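Local coordinates for protein Hen1 (Anabaena variabilis, PDB 3JWH) that probably transfers a methyl group from S-adenosylmethionine to the 2'-hydroxyl of the 3'-terminal nucleotide of RNA, at residues A[184-189]-A[203-208]; A[108-113]-A[139-144]; A[46-51]-A[84-89]; A[99-104]-A[128-133]. All blocks are in the same frame, centred on the assembly; numbering follows the deposited sequence.

Contact 1 of 4, residues A[184-189]-A[203-208]; sequences YNVQFQ and QMAVFI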
# COMPACT_ATOMS: atom_id res chain seq x y z
N TYR A 184 -5.83 5.92 -14.72
CA TYR A 184 -6.22 6.23 -13.35
C TYR A 184 -6.31 7.72 -13.09
O TYR A 184 -5.73 8.52 -13.80
CB TYR A 184 -5.20 5.66 -12.34
CG TYR A 184 -5.21 4.17 -12.21
CD1 TYR A 184 -4.56 3.36 -13.15
CD2 TYR A 184 -5.89 3.55 -11.16
CE1 TYR A 184 -4.61 1.98 -13.05
CE2 TYR A 184 -5.94 2.17 -11.07
CZ TYR A 184 -5.30 1.39 -12.01
OH TYR A 184 -5.34 0.00 -11.91
N ASN A 185 -7.04 8.06 -12.04
CA ASN A 185 -7.16 9.43 -11.58
C ASN A 185 -6.71 9.31 -10.12
O ASN A 185 -6.87 8.26 -9.48
CB ASN A 185 -8.59 9.92 -11.73
CG ASN A 185 -8.99 10.12 -13.19
OD1 ASN A 185 -10.10 9.78 -13.58
ND2 ASN A 185 -8.08 10.65 -13.99
N VAL A 186 -6.11 10.37 -9.59
CA VAL A 186 -5.58 10.32 -8.24
C VAL A 186 -6.13 11.39 -7.31
O VAL A 186 -6.48 12.49 -7.74
CB VAL A 186 -4.03 10.44 -8.30
CG1 VAL A 186 -3.64 11.86 -8.70
CG2 VAL A 186 -3.41 10.03 -6.99
N GLN A 187 -6.20 11.06 -6.03
CA GLN A 187 -6.66 11.98 -4.99
C GLN A 187 -5.63 11.91 -3.87
O GLN A 187 -5.19 10.82 -3.50
CB GLN A 187 -8.03 11.57 -4.44
CG GLN A 187 -9.22 12.08 -5.24
CD GLN A 187 -9.25 13.60 -5.31
OE1 GLN A 187 -9.22 14.28 -4.27
NE2 GLN A 187 -9.32 14.14 -6.52
N PHE A 188 -5.21 13.06 -3.36
CA PHE A 188 -4.25 13.06 -2.28
C PHE A 188 -4.97 13.26 -0.95
O PHE A 188 -5.96 13.98 -0.88
CB PHE A 188 -3.20 14.14 -2.52
CG PHE A 188 -2.44 13.93 -3.79
CD1 PHE A 188 -1.49 12.91 -3.88
CD2 PHE A 188 -2.69 14.72 -4.91
CE1 PHE A 188 -0.81 12.69 -5.08
CE2 PHE A 188 -2.01 14.51 -6.09
CZ PHE A 188 -1.07 13.49 -6.18
N GLN A 189 -4.47 12.59 0.08
CA GLN A 189 -5.07 12.65 1.40
C GLN A 189 -4.01 12.42 2.47
O GLN A 189 -3.78 11.28 2.87
CB GLN A 189 -6.15 11.57 1.53
CG GLN A 189 -7.35 11.74 0.60
CD GLN A 189 -8.09 10.43 0.34
OE1 GLN A 189 -8.33 9.64 1.26
NE2 GLN A 189 -8.45 10.20 -0.92
N GLN A 203 2.33 11.09 3.35
CA GLN A 203 1.55 11.40 2.15
C GLN A 203 0.87 10.10 1.68
O GLN A 203 1.48 9.03 1.72
CB GLN A 203 2.45 11.89 1.02
CG GLN A 203 3.63 12.71 1.46
CD GLN A 203 4.41 13.25 0.29
OE1 GLN A 203 3.84 13.91 -0.58
NE2 GLN A 203 5.70 12.97 0.25
N MET A 204 -0.37 10.21 1.22
CA MET A 204 -1.09 9.05 0.72
C MET A 204 -1.71 9.39 -0.62
O MET A 204 -2.12 10.52 -0.87
CB MET A 204 -2.18 8.62 1.72
CG MET A 204 -3.05 7.44 1.24
SD MET A 204 -4.02 6.60 2.52
CE MET A 204 -5.53 7.40 2.31
N ALA A 205 -1.75 8.41 -1.52
CA ALA A 205 -2.35 8.62 -2.82
C ALA A 205 -3.36 7.51 -3.06
O ALA A 205 -3.05 6.33 -2.90
CB ALA A 205 -1.30 8.62 -3.90
N VAL A 206 -4.58 7.90 -3.38
CA VAL A 206 -5.62 6.93 -3.67
C VAL A 206 -5.92 7.06 -5.16
O VAL A 206 -6.50 8.06 -5.60
CB VAL A 206 -6.90 7.21 -2.84
CG1 VAL A 206 -7.98 6.21 -3.21
CG2 VAL A 206 -6.60 7.10 -1.34
N PHE A 207 -5.49 6.07 -5.94
CA PHE A 207 -5.73 6.04 -7.37
C PHE A 207 -6.99 5.25 -7.65
O PHE A 207 -7.18 4.16 -7.13
CB PHE A 207 -4.59 5.34 -8.11
CG PHE A 207 -3.28 6.07 -8.05
CD1 PHE A 207 -2.95 7.00 -9.03
CD2 PHE A 207 -2.36 5.76 -7.07
CE1 PHE A 207 -1.71 7.59 -9.04
CE2 PHE A 207 -1.12 6.34 -7.07
CZ PHE A 207 -0.79 7.26 -8.05
N ILE A 208 -7.87 5.81 -8.48
CA ILE A 208 -9.09 5.10 -8.82
C ILE A 208 -9.11 4.90 -10.33
O ILE A 208 -8.89 5.84 -11.10
CB ILE A 208 -10.33 5.87 -8.36
CG1 ILE A 208 -10.36 5.93 -6.83
CG2 ILE A 208 -11.60 5.18 -8.88
CD1 ILE A 208 -11.56 6.65 -6.27
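Val186 CG2 lies over one face of the Phe207 ring, 3.8 Å from its centroid and 19° off the ring normal, a CH-pi contact. The methyl owes its place to the valine's first torsion (chi1 71°), which sets CG2 opposite the backbone N across the CA-CB bond. The same methyl reaches Ala205 CB at 4.0 Å. At the base of the Phe207 side chain, Tyr184 CD2 packs against CB, the two side chains crossing at about a right angle, and Phe128 meets both rings edge-to-face. An alanine in place of Phe207 would probably leave the Val186 methyl without its aromatic face and open a gap beside Phe128.

Apart from Phe128, these residues lie on two antiparallel strands, 184-188 and 202-209, whose short segments run at 153°. They form the antiparallel end of a Rossmann-like methyltransferase sheet with strand order 3-2-1-4-5-7-6, in which 184-188 is outermost and helix 168-181 packs on the face bearing Phe188, Ala205 and Phe207.

Asn185 and Ile208 exchange two backbone bonds, with Ile208 N to Asn185 O at 2.8 Å, and Gln187 and Val206 exchange two more. Val186 with Phe207 and Phe188 with Ala205 are the non-hydrogen-bonded pairs. Gln189 N donates to Met204 O at 3.3 Å, and the Gln189 amide lies against Val206 CG2, with NE2 3.6 Å away and OE1 facing Met204 CE.

Contact 2 of 4, residues A[108-113]-A[139-144]; sequences VIEVIE and TTPNIE. With SAH (S-adenosyl-L-homocysteine), chain C.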
# COMPACT_ATOMS: atom_id res chain seq x y z
N VAL A 108 0.28 -0.24 -1.42
CA VAL A 108 1.73 -0.17 -1.52
C VAL A 108 2.09 0.81 -0.39
O VAL A 108 2.15 2.03 -0.61
CB VAL A 108 2.16 0.40 -2.89
CG1 VAL A 108 3.62 0.16 -3.12
CG2 VAL A 108 1.30 -0.19 -4.01
N ILE A 109 2.31 0.28 0.81
CA ILE A 109 2.58 1.09 1.99
C ILE A 109 4.04 1.22 2.37
O ILE A 109 4.69 0.24 2.74
CB ILE A 109 1.83 0.51 3.20
CG1 ILE A 109 0.41 0.16 2.78
CG2 ILE A 109 1.80 1.53 4.34
CD1 ILE A 109 -0.40 1.33 2.22
N GLU A 110 4.54 2.45 2.28
CA GLU A 110 5.93 2.72 2.61
C GLU A 110 6.84 1.77 1.83
O GLU A 110 7.74 1.13 2.39
CB GLU A 110 6.15 2.54 4.12
CG GLU A 110 5.12 3.29 4.99
CD GLU A 110 5.12 4.82 4.77
OE1 GLU A 110 6.14 5.48 5.07
OE2 GLU A 110 4.10 5.35 4.29
N VAL A 111 6.59 1.69 0.52
CA VAL A 111 7.37 0.83 -0.34
C VAL A 111 8.17 1.58 -1.40
O VAL A 111 9.34 1.29 -1.59
CB VAL A 111 6.47 -0.23 -1.06
CG1 VAL A 111 7.25 -0.94 -2.15
CG2 VAL A 111 5.99 -1.25 -0.06
N ILE A 112 7.53 2.54 -2.08
CA ILE A 112 8.20 3.27 -3.17
C ILE A 112 9.56 3.90 -2.87
O ILE A 112 10.45 3.91 -3.72
CB ILE A 112 7.28 4.38 -3.78
CG1 ILE A 112 6.84 5.37 -2.70
CG2 ILE A 112 6.08 3.74 -4.44
CD1 ILE A 112 6.02 6.52 -3.25
N GLU A 113 9.73 4.42 -1.67
CA GLU A 113 10.99 5.05 -1.29
C GLU A 113 12.18 4.08 -1.38
O GLU A 113 13.31 4.51 -1.62
CB GLU A 113 10.89 5.62 0.12
CG GLU A 113 10.43 4.61 1.16
CD GLU A 113 8.94 4.71 1.49
OE1 GLU A 113 8.10 4.85 0.55
OE2 GLU A 113 8.61 4.64 2.69
N THR A 139 1.36 5.02 0.05
CA THR A 139 1.73 6.02 1.06
C THR A 139 3.23 6.08 1.11
O THR A 139 3.91 5.07 0.93
CB THR A 139 1.23 5.68 2.48
OG1 THR A 139 2.01 4.60 3.00
CG2 THR A 139 -0.20 5.28 2.48
N THR A 140 3.77 7.26 1.37
CA THR A 140 5.21 7.41 1.47
C THR A 140 5.50 8.52 2.48
O THR A 140 4.65 9.38 2.74
CB THR A 140 5.81 7.75 0.10
OG1 THR A 140 7.23 7.53 0.13
CG2 THR A 140 5.49 9.20 -0.30
N PRO A 141 6.69 8.50 3.09
CA PRO A 141 6.99 9.55 4.07
C PRO A 141 7.24 10.93 3.44
O PRO A 141 7.87 11.04 2.39
CB PRO A 141 8.25 9.02 4.78
CG PRO A 141 8.22 7.52 4.52
CD PRO A 141 7.73 7.46 3.09
N ASN A 142 6.72 11.97 4.09
CA ASN A 142 6.88 13.37 3.66
C ASN A 142 8.22 13.85 4.23
O ASN A 142 8.29 14.25 5.39
CB ASN A 142 5.74 14.22 4.24
CG ASN A 142 5.89 15.72 3.93
OD1 ASN A 142 6.94 16.19 3.52
ND2 ASN A 142 4.82 16.47 4.16
N ILE A 143 9.29 13.79 3.44
CA ILE A 143 10.61 14.21 3.90
C ILE A 143 10.70 15.68 4.31
O ILE A 143 11.72 16.13 4.83
CB ILE A 143 11.69 13.97 2.84
CG1 ILE A 143 13.08 14.07 3.47
CG2 ILE A 143 11.56 15.01 1.74
CD1 ILE A 143 14.22 13.78 2.52
N GLU A 144 9.64 16.44 4.06
CA GLU A 144 9.64 17.85 4.43
C GLU A 144 9.20 18.01 5.88
O GLU A 144 9.27 19.09 6.46
CB GLU A 144 8.69 18.64 3.52
CG GLU A 144 9.24 18.92 2.13
CD GLU A 144 8.23 19.61 1.23
OE1 GLU A 144 7.27 18.94 0.79
OE2 GLU A 144 8.39 20.82 0.98
N SAH C . 4.45 -2.20 4.23
CA SAH C . 5.10 -2.69 5.46
CB SAH C . 6.53 -2.15 5.53
CG SAH C . 7.32 -2.57 4.28
SD SAH C . 9.03 -1.92 4.22
C SAH C . 4.33 -2.19 6.68
O SAH C . 4.73 -1.13 7.20
OXT SAH C . 3.36 -2.88 7.06
C5' SAH C . 9.37 -2.30 2.47
C4' SAH C . 8.93 -3.72 2.11
O4' SAH C . 8.97 -3.87 0.68
C3' SAH C . 9.90 -4.74 2.70
O3' SAH C . 9.19 -5.91 3.11
C2' SAH C . 10.79 -5.05 1.49
O2' SAH C . 11.34 -6.36 1.64
C1' SAH C . 9.71 -5.07 0.41
N9 SAH C . 10.29 -4.99 -0.95
C8 SAH C . 11.23 -4.13 -1.35
N7 SAH C . 11.48 -4.32 -2.64
C5 SAH C . 10.69 -5.30 -3.07
C6 SAH C . 10.51 -5.92 -4.29
N6 SAH C . 11.23 -5.56 -5.35
N1 SAH C . 9.61 -6.91 -4.39
C2 SAH C . 8.90 -7.29 -3.34
N3 SAH C . 9.05 -6.72 -2.16
C4 SAH C . 9.93 -5.73 -1.99
O HOH W 1 4.98 3.23 -1.02
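Thr139 OG1 donates to Glu110 OE2 over 2.6 Å, meeting the carboxylate oxygen on its anti lone pair. The hydroxyl also accepts a weak bond from Glu110 N, whose better acceptor is Thr139 O at 3.0 Å. Glu110 OE2 has a second partner in Arg17, a salt bridge. Next along, Thr140 OG1 donates to Glu113 OE1 at 2.8 Å, but from 64° above the carboxylate plane.

The close-fitting part is made by buried Ile109, Ile112, Thr139 and Thr140, where the parallel neighbours 105-109 and 135-141 of a beta-alpha-beta unit end. Ile109 pairs with Thr139, Ile112 CD1 packs on Thr140 CB at 3.6 Å, and a water donates to Val108 O and Thr139 O while accepting from Val111 N. On the partly exposed side, the carboxylate ends of Glu110 and Glu113 rest against the Pro141 ring. Past it, residues 142-144 diverge from 108-113; there Asn142 OD1 accepts from Glu144 N at 2.8 Å, capping the next helix.

Ile109 O accepts from the amino N of the bound S-adenosyl-L-homocysteine at 2.9 Å. The threonine hydroxyls thus appear to hold two carboxylates in place at the strand ends, while the ligand is met by the backbone oxygens of Ile109 and Glu110.

Contact 3 of 4, residues A[46-51]-A[84-89]; sequences ILLKDS and ERLQLI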
# COMPACT_ATOMS: atom_id res chain seq x y z
N ILE A 46 -4.37 -6.37 10.59
CA ILE A 46 -5.58 -5.57 10.73
C ILE A 46 -6.69 -5.98 9.75
O ILE A 46 -7.86 -5.99 10.11
CB ILE A 46 -5.25 -4.05 10.57
CG1 ILE A 46 -4.50 -3.57 11.81
CG2 ILE A 46 -6.52 -3.23 10.38
CD1 ILE A 46 -3.78 -2.25 11.63
N LEU A 47 -6.34 -6.32 8.51
CA LEU A 47 -7.35 -6.73 7.53
C LEU A 47 -7.95 -8.12 7.84
O LEU A 47 -9.15 -8.33 7.70
CB LEU A 47 -6.74 -6.76 6.12
CG LEU A 47 -6.16 -5.47 5.54
CD1 LEU A 47 -5.78 -5.71 4.08
CD2 LEU A 47 -7.17 -4.33 5.65
N LEU A 48 -7.10 -9.06 8.23
CA LEU A 48 -7.53 -10.42 8.52
C LEU A 48 -8.50 -10.45 9.70
O LEU A 48 -9.47 -11.22 9.70
CB LEU A 48 -6.31 -11.29 8.86
CG LEU A 48 -6.16 -12.68 8.21
CD1 LEU A 48 -5.48 -13.61 9.22
CD2 LEU A 48 -7.50 -13.26 7.77
N LYS A 49 -8.24 -9.62 10.69
CA LYS A 49 -9.08 -9.54 11.89
C LYS A 49 -10.43 -8.94 11.57
O LYS A 49 -11.41 -9.25 12.23
CB LYS A 49 -8.41 -8.68 12.97
CG LYS A 49 -7.19 -9.31 13.60
CD LYS A 49 -6.55 -8.36 14.63
CE LYS A 49 -6.04 -7.09 13.96
NZ LYS A 49 -5.35 -6.17 14.91
N ASP A 50 -10.48 -8.08 10.56
CA ASP A 50 -11.70 -7.39 10.16
C ASP A 50 -12.48 -8.15 9.09
O ASP A 50 -12.08 -8.17 7.92
CB ASP A 50 -11.33 -6.01 9.63
CG ASP A 50 -12.53 -5.09 9.50
OD1 ASP A 50 -13.65 -5.61 9.29
OD2 ASP A 50 -12.34 -3.86 9.59
N SER A 51 -13.61 -8.74 9.48
CA SER A 51 -14.44 -9.52 8.56
C SER A 51 -15.03 -8.77 7.35
O SER A 51 -15.69 -9.37 6.50
CB SER A 51 -15.57 -10.20 9.34
OG SER A 51 -16.47 -9.26 9.89
N GLU A 84 -9.08 -18.85 5.91
CA GLU A 84 -8.96 -19.13 4.47
C GLU A 84 -8.88 -17.89 3.58
O GLU A 84 -8.66 -17.99 2.38
CB GLU A 84 -10.13 -20.00 4.00
CG GLU A 84 -10.05 -21.46 4.42
CD GLU A 84 -8.78 -22.15 3.92
OE1 GLU A 84 -8.50 -22.11 2.70
OE2 GLU A 84 -8.05 -22.73 4.76
N ARG A 85 -9.07 -16.72 4.17
CA ARG A 85 -9.01 -15.45 3.44
C ARG A 85 -7.57 -15.00 3.20
O ARG A 85 -7.28 -14.26 2.25
CB ARG A 85 -9.78 -14.38 4.22
CG ARG A 85 -11.28 -14.59 4.25
CD ARG A 85 -11.96 -14.02 5.50
NE ARG A 85 -11.79 -12.58 5.66
CZ ARG A 85 -11.16 -12.00 6.69
NH1 ARG A 85 -10.63 -12.75 7.64
NH2 ARG A 85 -11.08 -10.68 6.77
N LEU A 86 -6.66 -15.45 4.05
CA LEU A 86 -5.25 -15.10 3.99
C LEU A 86 -4.38 -15.90 3.03
O LEU A 86 -4.57 -17.09 2.85
CB LEU A 86 -4.64 -15.20 5.38
CG LEU A 86 -3.13 -14.94 5.41
CD1 LEU A 86 -2.86 -13.47 5.10
CD2 LEU A 86 -2.58 -15.32 6.77
N GLN A 87 -3.39 -15.24 2.45
CA GLN A 87 -2.47 -15.87 1.52
C GLN A 87 -1.17 -15.06 1.55
O GLN A 87 -1.20 -13.84 1.44
CB GLN A 87 -3.07 -15.88 0.12
CG GLN A 87 -2.52 -16.91 -0.84
CD GLN A 87 -2.98 -16.68 -2.27
OE1 GLN A 87 -4.16 -16.41 -2.52
NE2 GLN A 87 -2.06 -16.80 -3.22
N LEU A 88 -0.05 -15.76 1.70
CA LEU A 88 1.28 -15.15 1.74
C LEU A 88 2.08 -15.64 0.53
O LEU A 88 2.17 -16.83 0.28
CB LEU A 88 1.99 -15.55 3.03
CG LEU A 88 2.13 -14.48 4.12
CD1 LEU A 88 0.87 -13.67 4.26
CD2 LEU A 88 2.48 -15.16 5.41
N ILE A 89 2.67 -14.71 -0.21
CA ILE A 89 3.42 -15.04 -1.41
C ILE A 89 4.80 -14.38 -1.47
O ILE A 89 4.92 -13.17 -1.27
CB ILE A 89 2.65 -14.59 -2.66
CG1 ILE A 89 1.34 -15.37 -2.79
CG2 ILE A 89 3.52 -14.76 -3.89
CD1 ILE A 89 0.41 -14.77 -3.84
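Leu48 O is gripped twice by the Arg85 guanidinium: NH1 donates to it over 2.8 Å, nearly straight at 168°, and NH2 adds a weak bond over 3.4 Å. Leu48 O lies in the guanidinium plane, at its edge, and NH1 lies in the carbonyl plane on a lone pair. The site is at the C-terminal end of helix 42-49, which in this Rossmann-like methyltransferase fold follows the first strand of the sheet and the glycine-containing ligand-binding loop at Gly37 and Gly39; Arg85 immediately precedes strand 86-90, an outermost strand of that sheet.

NH2 also makes a weak bond to Leu47 O at 3.2 Å. Asp50 O is nearer still to NH2, yet the angle there is too poor for a hydrogen bond. A cation beside these carbonyls would probably be favoured by the negative end of the helix dipole.

Bending of the arginine chain at chi3 (60°) brings the guanidinium back over the helix end. Further bonds, from NE to Phe53 O and from NH1 to Gln82 O, limit how the group can turn. Asp50 OD1 stays 6.2 Å from Arg85 NH2; the Asp50 carboxylate is instead bridged to Lys26.

The apolar half belongs to Leu48, which also touches Leu78 and Trp83. Its CG meets Leu86 CB at 4.1 Å, and its CD1 approaches Leu86 CD2 at 4.2 Å.

Contact 4 of 4, residues A[99-104]-A[128-133]; sequences RFHGYD and FEFAQP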
# COMPACT_ATOMS: atom_id res chain seq x y z
N ARG A 99 -0.69 -14.11 -10.19
CA ARG A 99 -1.41 -14.14 -8.92
C ARG A 99 -1.78 -12.73 -8.42
O ARG A 99 -2.44 -12.59 -7.38
CB ARG A 99 -0.57 -14.86 -7.86
CG ARG A 99 -0.44 -16.35 -8.07
CD ARG A 99 0.59 -16.94 -7.11
NE ARG A 99 1.93 -16.42 -7.37
CZ ARG A 99 3.03 -16.79 -6.71
NH1 ARG A 99 2.96 -17.70 -5.75
NH2 ARG A 99 4.20 -16.24 -7.01
N PHE A 100 -1.35 -11.70 -9.14
CA PHE A 100 -1.64 -10.31 -8.79
C PHE A 100 -2.96 -9.83 -9.41
O PHE A 100 -3.36 -8.69 -9.19
CB PHE A 100 -0.52 -9.38 -9.28
CG PHE A 100 0.81 -9.58 -8.60
CD1 PHE A 100 0.98 -10.48 -7.57
CD2 PHE A 100 1.91 -8.84 -9.03
CE1 PHE A 100 2.23 -10.66 -6.96
CE2 PHE A 100 3.17 -9.00 -8.44
CZ PHE A 100 3.33 -9.91 -7.40
N HIS A 101 -3.63 -10.69 -10.18
CA HIS A 101 -4.89 -10.32 -10.84
C HIS A 101 -6.15 -10.52 -10.02
O HIS A 101 -6.18 -11.29 -9.06
CB HIS A 101 -5.09 -11.13 -12.14
CG HIS A 101 -4.14 -10.80 -13.24
ND1 HIS A 101 -3.98 -9.53 -13.74
CD2 HIS A 101 -3.33 -11.60 -13.98
CE1 HIS A 101 -3.12 -9.56 -14.74
NE2 HIS A 101 -2.71 -10.80 -14.92
N GLY A 102 -7.21 -9.84 -10.46
CA GLY A 102 -8.51 -9.99 -9.85
C GLY A 102 -8.84 -9.37 -8.51
O GLY A 102 -9.91 -9.67 -7.99
N TYR A 103 -7.97 -8.53 -7.95
CA TYR A 103 -8.24 -7.90 -6.65
C TYR A 103 -8.96 -6.56 -6.78
O TYR A 103 -8.85 -5.86 -7.79
CB TYR A 103 -6.94 -7.68 -5.86
CG TYR A 103 -6.32 -8.94 -5.31
CD1 TYR A 103 -6.71 -9.46 -4.07
CD2 TYR A 103 -5.39 -9.65 -6.07
CE1 TYR A 103 -6.18 -10.67 -3.60
CE2 TYR A 103 -4.86 -10.86 -5.60
CZ TYR A 103 -5.25 -11.36 -4.39
OH TYR A 103 -4.70 -12.53 -3.92
N ASP A 104 -9.71 -6.19 -5.75
CA ASP A 104 -10.39 -4.91 -5.77
C ASP A 104 -9.39 -3.78 -5.59
O ASP A 104 -9.53 -2.72 -6.19
CB ASP A 104 -11.42 -4.84 -4.64
CG ASP A 104 -12.53 -5.83 -4.82
OD1 ASP A 104 -12.95 -6.02 -5.98
OD2 ASP A 104 -13.00 -6.40 -3.82
N PHE A 128 0.09 -0.69 -12.38
CA PHE A 128 -0.93 0.08 -13.09
C PHE A 128 -1.31 -0.39 -14.48
O PHE A 128 -2.24 0.14 -15.07
CB PHE A 128 -0.51 1.55 -13.12
CG PHE A 128 -0.41 2.19 -11.76
CD1 PHE A 128 -1.56 2.45 -11.02
CD2 PHE A 128 0.83 2.53 -11.22
CE1 PHE A 128 -1.48 3.05 -9.76
CE2 PHE A 128 0.92 3.12 -9.96
CZ PHE A 128 -0.24 3.38 -9.23
N GLU A 129 -0.61 -1.40 -15.00
CA GLU A 129 -0.87 -1.91 -16.35
C GLU A 129 -1.24 -3.39 -16.29
O GLU A 129 -2.34 -3.78 -16.71
CB GLU A 129 0.38 -1.70 -17.22
CG GLU A 129 0.19 -1.85 -18.72
CD GLU A 129 1.48 -1.53 -19.48
OE1 GLU A 129 1.84 -0.34 -19.55
OE2 GLU A 129 2.14 -2.48 -19.97
N PHE A 130 -0.34 -4.20 -15.75
CA PHE A 130 -0.56 -5.63 -15.62
C PHE A 130 -1.74 -5.98 -14.68
O PHE A 130 -2.79 -6.44 -15.14
CB PHE A 130 0.73 -6.30 -15.12
CG PHE A 130 0.66 -7.80 -15.10
CD1 PHE A 130 0.55 -8.52 -16.29
CD2 PHE A 130 0.68 -8.50 -13.90
CE1 PHE A 130 0.47 -9.91 -16.29
CE2 PHE A 130 0.59 -9.89 -13.88
CZ PHE A 130 0.49 -10.60 -15.09
N ALA A 131 -1.56 -5.78 -13.37
CA ALA A 131 -2.63 -6.10 -12.42
C ALA A 131 -3.84 -5.21 -12.69
O ALA A 131 -4.96 -5.69 -12.87
CB ALA A 131 -2.14 -5.90 -10.99
N GLN A 132 -3.59 -3.91 -12.73
CA GLN A 132 -4.60 -2.91 -12.99
C GLN A 132 -5.84 -3.04 -12.11
O GLN A 132 -6.95 -3.13 -12.60
CB GLN A 132 -5.01 -2.95 -14.46
CG GLN A 132 -5.57 -1.65 -15.00
CD GLN A 132 -5.60 -1.60 -16.53
OE1 GLN A 132 -4.72 -2.14 -17.19
NE2 GLN A 132 -6.60 -0.94 -17.08
N PRO A 133 -5.66 -3.04 -10.77
CA PRO A 133 -6.85 -3.15 -9.94
C PRO A 133 -7.68 -1.85 -9.99
O PRO A 133 -7.21 -0.82 -10.46
CB PRO A 133 -6.29 -3.45 -8.53
CG PRO A 133 -4.94 -2.80 -8.56
CD PRO A 133 -4.42 -3.06 -9.96
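The Phe130 ring carries the His101 imidazole over one face: NE2 sits 3.2 Å above the ring plane, displaced toward the rim, with Phe130 CZ its nearest atom. The planes are inclined at 45° and the centroids lie 4.3 Å apart, so the pair is oblique. Phe130 O lies near the imidazole plane, at its edge, 3.2 Å from His101 CE1, where a polarised C-H may find the carbonyl electrostatically favourable. The Tyr103 ring has Arg99 O and Phe100 O at its edge, in plane. Phe130 chi1 of -173°, which swings CG to the far side from the backbone N, carries the phenyl ring out to His101. Were Phe130 cut back to alanine, the imidazole would probably lose its cover on this side and turn more freely, the weak hydrogen bond between NE2 and Lys98 NZ remaining as a restraint.

The contact sets the loop leading into strand 105-109 against the C-terminal end of helix 117-131, the crossover helix that links that strand to strand 135-141 in a beta-alpha-beta unit. The helix finishes with a wider pi-type turn over 128-131, and Gln132 leaves it with positive phi.

Next to the aromatic pair along the chain, Ala131 CB rests 3.5 Å from Phe100 O and 4.2 Å from Phe100 CB; the Phe100 ring itself leads away to Ile34 and Val59. Farther along, Pro133 CB sits 3.6 Å from Tyr103 O. Tyr103 and Asp104 send their polar ends elsewhere, Tyr103 OH to Thr57 OG1 and Asp104 OD2 to Arg32 N.

Overall arrangement
Contact 2 is the most buried and the one that meets the ligand directly; its carboxylate-hydroxyl bonds sit where two central parallel strands end. Contact 1 continues the same sheet outward, strand 202-209 lying beside 135-141, and Gln203 O probably accepts from Thr140 N; there backbone pairing and aromatic packing dominate, with exposed side chains toward its outer edge. Contact 3 lies at the other margin of the sheet, its centre about 24 Å from that of contact 1, and relies on one arginine at a helix end. Contacts 2 and 4 serve the same beta-alpha-beta unit from opposite sides of the chain's centre, contact 4 by ring and apolar packing. Contacts 1 and 4 touch through Tyr184 OH and Pro133 O.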